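Local coordinates for platelet aggregation factor Sm-hPAF (Streptococcus mitis, PDB 4GWI), which is a cholesterol-dependent cytolysin, predicted to form pores in host membranes, represented here by its F-type lectin domain, which binds the fucosylated Lewis y glycan, at residues Asp88-Asn93 with Val99-Phe104; Asp34-Ser39 with His43-His48; Leu72-Asp77 with Asn82-Phe87. The protein carries 2 engineered substitutions. All blocks are in the same frame, centred on the assembly; numbering follows the deposited sequence.

Contact 1 of 3, residues Asp88-Asn93 with Val99-Phe104; sequences DVVLLN and VARQHF
Arg101 and His103 both send CG anti to their backbone N (chi1 177° and 175°), while Asp88 holds its own CG beside its backbone N, and the three polar ends gather on one face of the sheet. Arg101 then bends at chi3 (-59°), which folds the guanidinium back over Val90. There Val90 CG2 lies against one face of the group, off-centre, 3.6 Å from Arg101 NH1. That same NH1 donates to Asp88 OD1 at 2.8 Å, a salt bridge in the guanidinium plane but tilted out of the carboxylate plane, on its anti side. Asp88 OD2 accepts from His103 ND1 at 3.1 Å, in the plane of the imidazole, which stands nearly upright to the carboxylate.

Beneath runs the antiparallel hairpin of strands 87-92 and 98-104, with Val89 and Gln102 exchanging backbone bonds in both directions. At its far end Val99 N reaches Leu91 O at 2.9 Å and Ala100 N bonds it weakly, a classic beta bulge. On the other face, Leu91 CD1 meets Ala100 CB and Val89 CG2 meets Phe104 CE2.

Arg101 is also salt-bridged to Glu98 and Glu128, so Asp88 shares the arginine's positive charge with two other carboxylates; a buried Asp88 with two donors is probably ionised.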
loop_
_atom_site.group_PDB
_atom_site.type_symbol
_atom_site.label_atom_id
_atom_site.label_comp_id
_atom_site.label_asym_id
_atom_site.label_seq_id
_atom_site.Cartn_x
_atom_site.Cartn_y
_atom_site.Cartn_z
ATOM N N ASP A 88 7.299 3.812 5.029
ATOM C CA ASP A 88 6.658 5.087 4.645
ATOM C C ASP A 88 5.510 4.814 3.682
ATOM O O ASP A 88 5.518 3.825 2.901
ATOM C CB ASP A 88 7.614 6.005 3.855
ATOM C CG ASP A 88 8.782 6.608 4.707
ATOM O OD1 ASP A 88 9.818 6.971 4.075
ATOM O OD2 ASP A 88 8.683 6.641 5.904
ATOM N N VAL A 89 4.508 5.655 3.732
ATOM C CA VAL A 89 3.437 5.745 2.654
ATOM C C VAL A 89 3.697 7.058 1.955
ATOM O O VAL A 89 3.758 8.141 2.614
ATOM C CB VAL A 89 2.045 5.680 3.273
ATOM C CG1 VAL A 89 0.938 5.743 2.187
ATOM C CG2 VAL A 89 1.889 4.364 4.082
ATOM N N VAL A 90 3.813 7.005 0.648
ATOM C CA VAL A 90 4.295 8.140 -0.148
ATOM C C VAL A 90 3.287 8.404 -1.233
ATOM O O VAL A 90 2.701 7.490 -1.880
ATOM C CB VAL A 90 5.628 7.783 -0.840
ATOM C CG1 VAL A 90 6.261 9.045 -1.421
ATOM C CG2 VAL A 90 6.603 7.189 0.182
ATOM N N LEU A 91 3.018 9.698 -1.460
ATOM C CA LEU A 91 2.226 10.105 -2.605
ATOM C C LEU A 91 3.141 10.797 -3.619
ATOM O O LEU A 91 3.954 11.616 -3.194
ATOM C CB LEU A 91 1.124 11.074 -2.207
ATOM C CG LEU A 91 0.063 10.601 -1.153
ATOM C CD1 LEU A 91 -1.000 11.664 -0.960
ATOM C CD2 LEU A 91 -0.504 9.260 -1.676
ATOM N N LEU A 92 3.016 10.470 -4.877
ATOM C CA LEU A 92 3.869 11.073 -5.930
ATOM C C LEU A 92 2.962 11.745 -6.944
ATOM O O LEU A 92 1.865 11.289 -7.273
ATOM C CB LEU A 92 4.688 10.030 -6.704
ATOM C CG LEU A 92 5.443 9.040 -5.872
ATOM C CD1 LEU A 92 6.181 8.199 -6.950
ATOM C CD2 LEU A 92 6.451 9.731 -5.017
ATOM N N ASN A 93 3.457 12.872 -7.491
ATOM C CA ASN A 93 2.744 13.500 -8.599
ATOM C C ASN A 93 2.980 12.776 -9.953
ATOM O O ASN A 93 3.643 11.710 -10.036
ATOM C CB ASN A 93 3.114 15.043 -8.658
ATOM C CG ASN A 93 4.538 15.296 -9.155
ATOM O OD1 ASN A 93 5.025 16.511 -9.010
ATOM N ND2 ASN A 93 5.283 14.344 -9.571
ATOM N N VAL A 99 4.985 14.276 -3.189
ATOM C CA VAL A 99 4.179 15.369 -2.672
ATOM C C VAL A 99 3.730 15.163 -1.231
ATOM O O VAL A 99 3.282 16.150 -0.577
ATOM C CB VAL A 99 2.971 15.695 -3.571
ATOM C CG1 VAL A 99 3.367 16.011 -5.026
ATOM C CG2 VAL A 99 1.974 14.553 -3.665
ATOM N N ALA A 100 3.855 13.910 -0.718
ATOM C CA ALA A 100 3.583 13.743 0.717
ATOM C C ALA A 100 4.211 12.459 1.163
ATOM O O ALA A 100 4.401 11.592 0.331
ATOM C CB ALA A 100 2.040 13.720 0.975
ATOM N N ARG A 101 4.524 12.338 2.438
ATOM C CA ARG A 101 5.193 11.145 2.973
ATOM C C ARG A 101 4.869 11.068 4.439
ATOM O O ARG A 101 4.977 12.068 5.151
ATOM C CB ARG A 101 6.735 11.233 2.737
ATOM C CG ARG A 101 7.492 10.072 3.340
ATOM C CD ARG A 101 9.029 10.203 3.106
ATOM N NE ARG A 101 9.341 10.269 1.714
ATOM C CZ ARG A 101 9.712 9.230 0.936
ATOM N NH1 ARG A 101 9.821 8.005 1.451
ATOM N NH2 ARG A 101 9.956 9.450 -0.381
ATOM N N GLN A 102 4.423 9.884 4.920
ATOM C CA GLN A 102 4.227 9.646 6.362
ATOM C C GLN A 102 4.929 8.379 6.720
ATOM O O GLN A 102 4.892 7.393 5.969
ATOM C CB GLN A 102 2.765 9.481 6.678
ATOM C CG GLN A 102 2.058 10.833 6.603
ATOM C CD GLN A 102 0.565 10.775 6.893
ATOM O OE1 GLN A 102 0.146 10.127 7.862
ATOM N NE2 GLN A 102 -0.249 11.531 6.087
ATOM N N HIS A 103 5.598 8.382 7.851
ATOM C CA HIS A 103 6.316 7.241 8.357
ATOM C C HIS A 103 5.563 6.556 9.487
ATOM O O HIS A 103 4.922 7.215 10.332
ATOM C CB HIS A 103 7.657 7.739 8.899
ATOM C CG HIS A 103 8.450 6.627 9.569
ATOM N ND1 HIS A 103 9.090 5.677 8.852
ATOM C CD2 HIS A 103 8.594 6.295 10.919
ATOM C CE1 HIS A 103 9.680 4.786 9.731
ATOM N NE2 HIS A 103 9.340 5.148 10.979
ATOM N N PHE A 104 5.647 5.221 9.526
ATOM C CA PHE A 104 5.005 4.399 10.569
ATOM C C PHE A 104 5.913 3.375 11.138
ATOM O O PHE A 104 6.605 2.679 10.427
ATOM C CB PHE A 104 3.750 3.655 10.027
ATOM C CG PHE A 104 2.729 4.618 9.507
ATOM C CD1 PHE A 104 1.804 5.172 10.396
ATOM C CD2 PHE A 104 2.816 5.102 8.168
ATOM C CE1 PHE A 104 0.910 6.201 9.987
ATOM C CE2 PHE A 104 1.918 6.094 7.796
ATOM C CZ PHE A 104 0.987 6.618 8.659
#

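Contact 2 of 3, residues Asp34-Ser39 with His43-His48; sequences DGNVDS and HHSVTH. With CA (calcium ion), chain F; MG (magnesium ion), chain C; FUC (alpha-L-fucopyranose), chain B.
Ser45 and Asp34 meet at the calcium ion, the tight end of this contact. Ser45 OG, set anti to its backbone N (chi1 -163°), lies 2.4 Å from the calcium and donates to Asp34 OD2 at 2.6 Å, which receives it on its syn lone pair. The other oxygen, Asp34 OD1, binds the metal, as do the carbonyl oxygens of Asn36 and Ser45. One carboxylate thus serves the ion and orients the hydroxyl beside it. Asn36 OD1 accepts from Asp38 N in an Asx turn just after its metal-binding carbonyl. The carbonyl oxygens of Arg31 and Ala139 and a carboxylate oxygen of Glu140 complete the site.

Away from the calcium the two arms of the loop are joined more sparingly. One water bridges Asp38 O and Ser45 N, and Val46 CG2 rests against Asp38 O at 3.6 Å. On the solvent side His43 ND1 donates to Asp38 OD1 at 2.8 Å, with carboxylate and ring planes 86° apart. The ring's other nitrogen, His43 NE2, holds a magnesium ion at 2.2 Å whose other five ligands are all waters.

Farther along 43-48, His48 NE2 shares a 2.6 Å hydrogen bond with O4 of the fucose (FUC). A calcium-braced loop leading to a fucose-binding histidine is characteristic of the F-type lectin fold.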
loop_
_atom_site.group_PDB
_atom_site.type_symbol
_atom_site.label_atom_id
_atom_site.label_comp_id
_atom_site.label_asym_id
_atom_site.label_seq_id
_atom_site.Cartn_x
_atom_site.Cartn_y
_atom_site.Cartn_z
ATOM N N ASP A 34 -7.026 -5.982 -5.920
ATOM C CA ASP A 34 -7.986 -6.878 -6.569
ATOM C C ASP A 34 -9.341 -6.850 -5.882
ATOM O O ASP A 34 -10.203 -7.710 -6.295
ATOM C CB ASP A 34 -7.414 -8.333 -6.612
ATOM C CG ASP A 34 -7.243 -8.938 -5.228
ATOM O OD1 ASP A 34 -7.454 -8.335 -4.198
ATOM O OD2 ASP A 34 -6.873 -10.169 -5.224
ATOM N N GLY A 35 -9.593 -5.986 -4.910
ATOM C CA GLY A 35 -10.913 -5.881 -4.303
ATOM C C GLY A 35 -11.158 -6.956 -3.318
ATOM O O GLY A 35 -12.354 -7.181 -2.924
ATOM N N ASN A 36 -10.113 -7.570 -2.743
ATOM C CA ASN A 36 -10.267 -8.629 -1.747
ATOM C C ASN A 36 -9.300 -8.405 -0.630
ATOM O O ASN A 36 -8.027 -8.504 -0.867
ATOM C CB ASN A 36 -9.965 -9.958 -2.477
ATOM C CG ASN A 36 -10.220 -11.164 -1.562
ATOM O OD1 ASN A 36 -10.403 -11.025 -0.361
ATOM N ND2 ASN A 36 -10.148 -12.373 -2.203
ATOM N N VAL A 37 -9.763 -8.070 0.565
ATOM C CA VAL A 37 -8.885 -7.810 1.714
ATOM C C VAL A 37 -8.442 -9.058 2.508
ATOM O O VAL A 37 -7.788 -8.936 3.524
ATOM C CB VAL A 37 -9.473 -6.773 2.685
ATOM C CG1 VAL A 37 -9.805 -5.490 1.911
ATOM C CG2 VAL A 37 -10.786 -7.359 3.385
ATOM N N ASP A 38 -8.892 -10.242 2.035
ATOM C CA ASP A 38 -8.487 -11.502 2.736
ATOM C C ASP A 38 -6.997 -11.559 2.963
ATOM O O ASP A 38 -6.234 -11.487 1.992
ATOM C CB ASP A 38 -8.963 -12.713 1.881
ATOM C CG ASP A 38 -8.855 -14.018 2.632
ATOM O OD1 ASP A 38 -9.684 -14.931 2.292
ATOM O OD2 ASP A 38 -7.982 -14.210 3.475
ATOM N N SER A 39 -6.608 -11.637 4.245
ATOM C CA SER A 39 -5.220 -11.510 4.593
ATOM C C SER A 39 -4.395 -12.784 4.681
ATOM O O SER A 39 -3.207 -12.776 5.037
ATOM C CB SER A 39 -5.126 -10.699 5.874
ATOM O OG SER A 39 -5.637 -11.515 6.948
ATOM N N HIS A 43 -4.887 -17.816 0.413
ATOM C CA HIS A 43 -6.062 -17.487 -0.358
ATOM C C HIS A 43 -5.803 -16.576 -1.589
ATOM O O HIS A 43 -6.717 -16.173 -2.316
ATOM C CB HIS A 43 -7.108 -16.869 0.551
ATOM C CG HIS A 43 -7.514 -17.770 1.689
ATOM N ND1 HIS A 43 -8.328 -17.296 2.654
ATOM C CD2 HIS A 43 -7.261 -19.098 1.963
ATOM C CE1 HIS A 43 -8.525 -18.290 3.614
ATOM N NE2 HIS A 43 -7.895 -19.401 3.161
ATOM N N HIS A 44 -4.464 -16.318 -1.807
ATOM C CA HIS A 44 -3.995 -15.743 -3.095
ATOM C C HIS A 44 -4.283 -14.268 -3.307
ATOM O O HIS A 44 -4.256 -13.849 -4.466
ATOM C CB HIS A 44 -4.519 -16.539 -4.330
ATOM C CG HIS A 44 -4.244 -18.015 -4.238
ATOM N ND1 HIS A 44 -3.016 -18.490 -4.065
ATOM C CD2 HIS A 44 -5.105 -19.116 -4.375
ATOM C CE1 HIS A 44 -3.053 -19.867 -4.089
ATOM N NE2 HIS A 44 -4.320 -20.244 -4.280
ATOM N N SER A 45 -4.599 -13.529 -2.254
ATOM C CA SER A 45 -4.950 -12.104 -2.478
ATOM C C SER A 45 -3.942 -11.208 -1.729
ATOM O O SER A 45 -4.265 -10.033 -1.468
ATOM C CB SER A 45 -6.417 -11.830 -2.030
ATOM O OG SER A 45 -6.824 -10.561 -2.649
ATOM N N VAL A 46 -2.733 -11.746 -1.446
ATOM C CA VAL A 46 -1.716 -10.953 -0.719
ATOM C C VAL A 46 -0.461 -10.942 -1.582
ATOM O O VAL A 46 -0.065 -11.956 -2.180
ATOM C CB VAL A 46 -1.389 -11.610 0.664
ATOM C CG1 VAL A 46 -0.286 -10.842 1.407
ATOM C CG2 VAL A 46 -2.695 -11.768 1.557
ATOM N N THR A 47 0.179 -9.756 -1.627
ATOM C CA THR A 47 1.390 -9.641 -2.492
ATOM C C THR A 47 2.624 -10.156 -1.716
ATOM O O THR A 47 2.549 -10.434 -0.499
ATOM C CB THR A 47 1.690 -8.163 -2.777
ATOM O OG1 THR A 47 2.043 -7.441 -1.565
ATOM C CG2 THR A 47 0.467 -7.368 -3.337
ATOM N N HIS A 48 3.748 -10.242 -2.464
ATOM C CA HIS A 48 5.028 -10.641 -1.763
ATOM C C HIS A 48 6.173 -10.288 -2.649
ATOM O O HIS A 48 6.208 -10.681 -3.834
ATOM C CB HIS A 48 4.996 -12.216 -1.595
ATOM C CG HIS A 48 5.841 -12.734 -0.481
ATOM N ND1 HIS A 48 7.190 -12.450 -0.325
ATOM C CD2 HIS A 48 5.478 -13.624 0.526
ATOM C CE1 HIS A 48 7.634 -13.135 0.780
ATOM N NE2 HIS A 48 6.596 -13.835 1.306
HETATM CA CA CA F . -6.111 -8.381 -2.116
HETATM MG MG MG C . -7.998 -21.372 4.055
HETATM C C1 FUC B . 5.365 -18.223 5.145
HETATM C C2 FUC B . 6.592 -17.384 5.448
HETATM C C3 FUC B . 7.556 -17.400 4.302
HETATM C C4 FUC B . 6.841 -16.866 3.079
HETATM C C5 FUC B . 5.636 -17.754 2.852
HETATM C C6 FUC B . 4.852 -17.342 1.628
HETATM O O2 FUC B . 7.224 -17.900 6.608
HETATM O O3 FUC B . 8.630 -16.610 4.617
HETATM O O4 FUC B . 6.478 -15.533 3.321
HETATM O O5 FUC B . 4.784 -17.749 3.960
HETATM O O HOH W 1 -9.370 -15.462 -2.457
HETATM O O HOH W 2 -5.536 -13.711 0.391
HETATM O O HOH W 3 -9.589 -21.931 2.772
HETATM O O HOH W 4 -6.660 -22.090 2.769
HETATM O O HOH W 5 -6.543 -20.902 5.409
HETATM O O HOH W 6 -9.425 -20.668 5.392
HETATM O O HOH W 7 -8.164 -23.260 4.980
#

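Contact 3 of 3, residues Leu72-Asp77 with Asn82-Phe87; sequences LYNRGD and NRLSNF. With FUC (alpha-L-fucopyranose), chain B.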
loop_
_atom_site.group_PDB
_atom_site.type_symbol
_atom_site.label_atom_id
_atom_site.label_comp_id
_atom_site.label_asym_id
_atom_site.label_seq_id
_atom_site.Cartn_x
_atom_site.Cartn_y
_atom_site.Cartn_z
ATOM N N LEU A 72 -4.258 0.550 4.399
ATOM C CA LEU A 72 -3.390 -0.613 4.114
ATOM C C LEU A 72 -4.053 -1.775 4.942
ATOM O O LEU A 72 -4.333 -1.638 6.121
ATOM C CB LEU A 72 -1.988 -0.440 4.692
ATOM C CG LEU A 72 -1.213 0.781 4.142
ATOM C CD1 LEU A 72 0.236 0.576 4.572
ATOM C CD2 LEU A 72 -1.289 1.059 2.643
ATOM N N TYR A 73 -4.050 -2.934 4.316
ATOM C CA TYR A 73 -4.480 -4.177 5.023
ATOM C C TYR A 73 -3.330 -5.113 5.008
ATOM O O TYR A 73 -2.792 -5.449 3.931
ATOM C CB TYR A 73 -5.656 -4.810 4.287
ATOM C CG TYR A 73 -6.919 -3.975 4.254
ATOM C CD1 TYR A 73 -7.985 -4.347 5.071
ATOM C CD2 TYR A 73 -7.044 -2.835 3.427
ATOM C CE1 TYR A 73 -9.147 -3.603 5.031
ATOM C CE2 TYR A 73 -8.216 -2.072 3.409
ATOM C CZ TYR A 73 -9.246 -2.492 4.228
ATOM O OH TYR A 73 -10.433 -1.811 4.170
ATOM N N ASN A 74 -2.880 -5.513 6.196
ATOM C CA ASN A 74 -1.680 -6.322 6.348
ATOM C C ASN A 74 -1.916 -7.798 6.052
ATOM O O ASN A 74 -3.056 -8.242 6.109
ATOM C CB ASN A 74 -1.137 -6.156 7.805
ATOM C CG ASN A 74 0.323 -6.491 7.923
ATOM O OD1 ASN A 74 1.014 -6.868 6.972
ATOM N ND2 ASN A 74 0.810 -6.423 9.185
ATOM N N ARG A 75 -0.829 -8.529 5.766
ATOM C CA ARG A 75 -0.924 -10.009 5.794
ATOM C C ARG A 75 -1.258 -10.459 7.211
ATOM O O ARG A 75 -0.751 -9.883 8.173
ATOM C CB ARG A 75 0.414 -10.530 5.352
ATOM C CG ARG A 75 0.379 -12.062 5.277
ATOM C CD ARG A 75 1.730 -12.575 4.799
ATOM N NE ARG A 75 1.706 -14.065 4.823
ATOM C CZ ARG A 75 2.736 -14.851 4.467
ATOM N NH1 ARG A 75 3.912 -14.349 3.997
ATOM N NH2 ARG A 75 2.538 -16.199 4.557
ATOM N N GLY A 76 -2.040 -11.532 7.262
ATOM C CA GLY A 76 -2.539 -12.033 8.612
ATOM C C GLY A 76 -2.085 -13.421 9.037
ATOM O O GLY A 76 -2.195 -13.740 10.206
ATOM N N ASP A 77 -1.643 -14.253 8.122
ATOM C CA ASP A 77 -1.319 -15.656 8.463
ATOM C C ASP A 77 0.177 -15.768 8.732
ATOM O O ASP A 77 0.995 -14.848 8.410
ATOM C CB ASP A 77 -1.673 -16.624 7.309
ATOM C CG ASP A 77 -0.753 -16.425 6.088
ATOM O OD1 ASP A 77 0.054 -17.354 5.711
ATOM O OD2 ASP A 77 -0.800 -15.272 5.534
ATOM N N ASN A 82 4.563 -8.639 11.360
ATOM C CA ASN A 82 5.544 -7.621 11.686
ATOM C C ASN A 82 6.478 -7.217 10.604
ATOM O O ASN A 82 7.206 -6.272 10.791
ATOM C CB ASN A 82 6.328 -7.996 12.993
ATOM C CG ASN A 82 7.259 -9.221 12.814
ATOM O OD1 ASN A 82 8.294 -9.305 13.478
ATOM N ND2 ASN A 82 6.894 -10.175 11.934
ATOM N N ARG A 83 6.455 -7.888 9.437
ATOM C CA ARG A 83 7.259 -7.438 8.333
ATOM C C ARG A 83 6.780 -6.064 7.837
ATOM O O ARG A 83 7.590 -5.315 7.227
ATOM C CB ARG A 83 7.195 -8.442 7.162
ATOM C CG ARG A 83 7.922 -9.775 7.459
ATOM C CD ARG A 83 7.520 -10.817 6.432
ATOM N NE ARG A 83 8.311 -12.041 6.781
ATOM C CZ ARG A 83 8.210 -13.206 6.108
ATOM N NH1 ARG A 83 7.381 -13.368 5.019
ATOM N NH2 ARG A 83 9.007 -14.234 6.526
ATOM N N LEU A 84 5.517 -5.765 8.064
ATOM C CA LEU A 84 5.019 -4.431 7.701
ATOM C C LEU A 84 5.242 -3.490 8.928
ATOM O O LEU A 84 4.345 -3.258 9.773
ATOM C CB LEU A 84 3.535 -4.455 7.263
ATOM C CG LEU A 84 3.002 -3.080 6.816
ATOM C CD1 LEU A 84 3.749 -2.621 5.537
ATOM C CD2 LEU A 84 1.539 -3.286 6.434
ATOM N N SER A 85 6.469 -3.037 8.991
ATOM C CA SER A 85 6.925 -2.160 10.100
ATOM C C SER A 85 8.039 -1.325 9.525
ATOM O O SER A 85 8.709 -1.683 8.548
ATOM C CB SER A 85 7.329 -3.029 11.335
ATOM O OG SER A 85 8.458 -3.723 10.942
ATOM N N ASN A 86 8.255 -0.145 10.151
ATOM C CA ASN A 86 9.247 0.817 9.739
ATOM C C ASN A 86 9.176 1.103 8.244
ATOM O O ASN A 86 10.050 0.745 7.463
ATOM C CB ASN A 86 10.636 0.298 10.127
ATOM C CG ASN A 86 11.730 1.367 9.967
ATOM O OD1 ASN A 86 11.498 2.528 9.764
ATOM N ND2 ASN A 86 12.980 0.907 9.979
ATOM N N PHE A 87 8.088 1.759 7.895
ATOM C CA PHE A 87 7.818 1.991 6.492
ATOM C C PHE A 87 7.226 3.362 6.273
ATOM O O PHE A 87 6.676 3.991 7.192
ATOM C CB PHE A 87 6.831 0.922 5.903
ATOM C CG PHE A 87 5.465 0.914 6.537
ATOM C CD1 PHE A 87 5.204 0.222 7.708
ATOM C CD2 PHE A 87 4.420 1.671 5.965
ATOM C CE1 PHE A 87 3.961 0.224 8.325
ATOM C CE2 PHE A 87 3.207 1.668 6.567
ATOM C CZ PHE A 87 2.914 0.936 7.676
HETATM C C1 FUC B . 5.365 -18.223 5.145
HETATM C C2 FUC B . 6.592 -17.384 5.448
HETATM C C3 FUC B . 7.556 -17.400 4.302
HETATM C C4 FUC B . 6.841 -16.866 3.079
HETATM C C5 FUC B . 5.636 -17.754 2.852
HETATM C C6 FUC B . 4.852 -17.342 1.628
HETATM O O2 FUC B . 7.224 -17.900 6.608
HETATM O O3 FUC B . 8.630 -16.610 4.617
HETATM O O4 FUC B . 6.478 -15.533 3.321
HETATM O O5 FUC B . 4.784 -17.749 3.960
HETATM O O HOH W 8 5.113 -11.747 4.093
#
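Arg75 and Arg83 converge on one fucose (FUC), and with His48 they form the basic triad by which F-type lectins hold this sugar. Arg75 leaves the end of strand 64-74 with CG anti to its backbone N (chi1 -177°) and stays extended all the way to its guanidinium. Arg83 starts from a short 3-10 turn with CG beside its backbone N (chi1 -70°), but it too is straight from CG to NE, so two long arms reach the sugar from separate segments.

Arg75 NH2 donates to FUC O5 at 2.8 Å, nearly straight at 170°, while Arg75 NH1 turns to FUC O4. Arg83 NH1 gives FUC O4 a second N-H at 2.9 Å, and Arg83 NH2 donates to FUC O3. Asp77 fixes the rotation of Arg75 side-on: Asp77 OD2 accepts from NE and Asp77 OD1 from NH2, both in the guanidinium plane, though the carboxylate itself is tilted. Asp77 OD2 is itself held by the backbone N of Tyr41.

Behind the pocket the contact becomes mostly apolar. The Asn74 amide lies against Leu84, the two side chains running antiparallel alongside one another, with Asn74 OD1 3.5 Å from Leu84 CB, while Asn74 ND2 bonds to Ala81 O. Leu84 CD1 sits over the centre of the Phe87 ring. Leu72 CD1 approaches that ring obliquely, 3.7 Å from Phe87 CE2, and Val127 packs against both side chains.

The two guanidinium groups come close, NH1 of Arg75 lying 3.7 Å from NH1 of Arg83, and a single water accepts from both nitrogens at 2.9 Å.

How the contacts relate
The glycan pocket links contacts 2 and 3: both touch the same fucose, and Ser39 O probably hydrogen-bonds to Gly76 N, tying the calcium-bound loop to the turn carrying Arg75 and Asp77. Contact 3 is the most buried, an apolar core ending in a polar binding site. Contact 2 is all loop, partly buried and organised by metals and carboxylates. Contact 1, about 23 Å from contact 2 between centres and across the middle of the domain, is a bulged hairpin at a sheet edge, polar on one face and apolar on the other. Phe87, which ends contact 3, starts the strand used by contact 1, and its carbonyl probably accepts from Phe104 N.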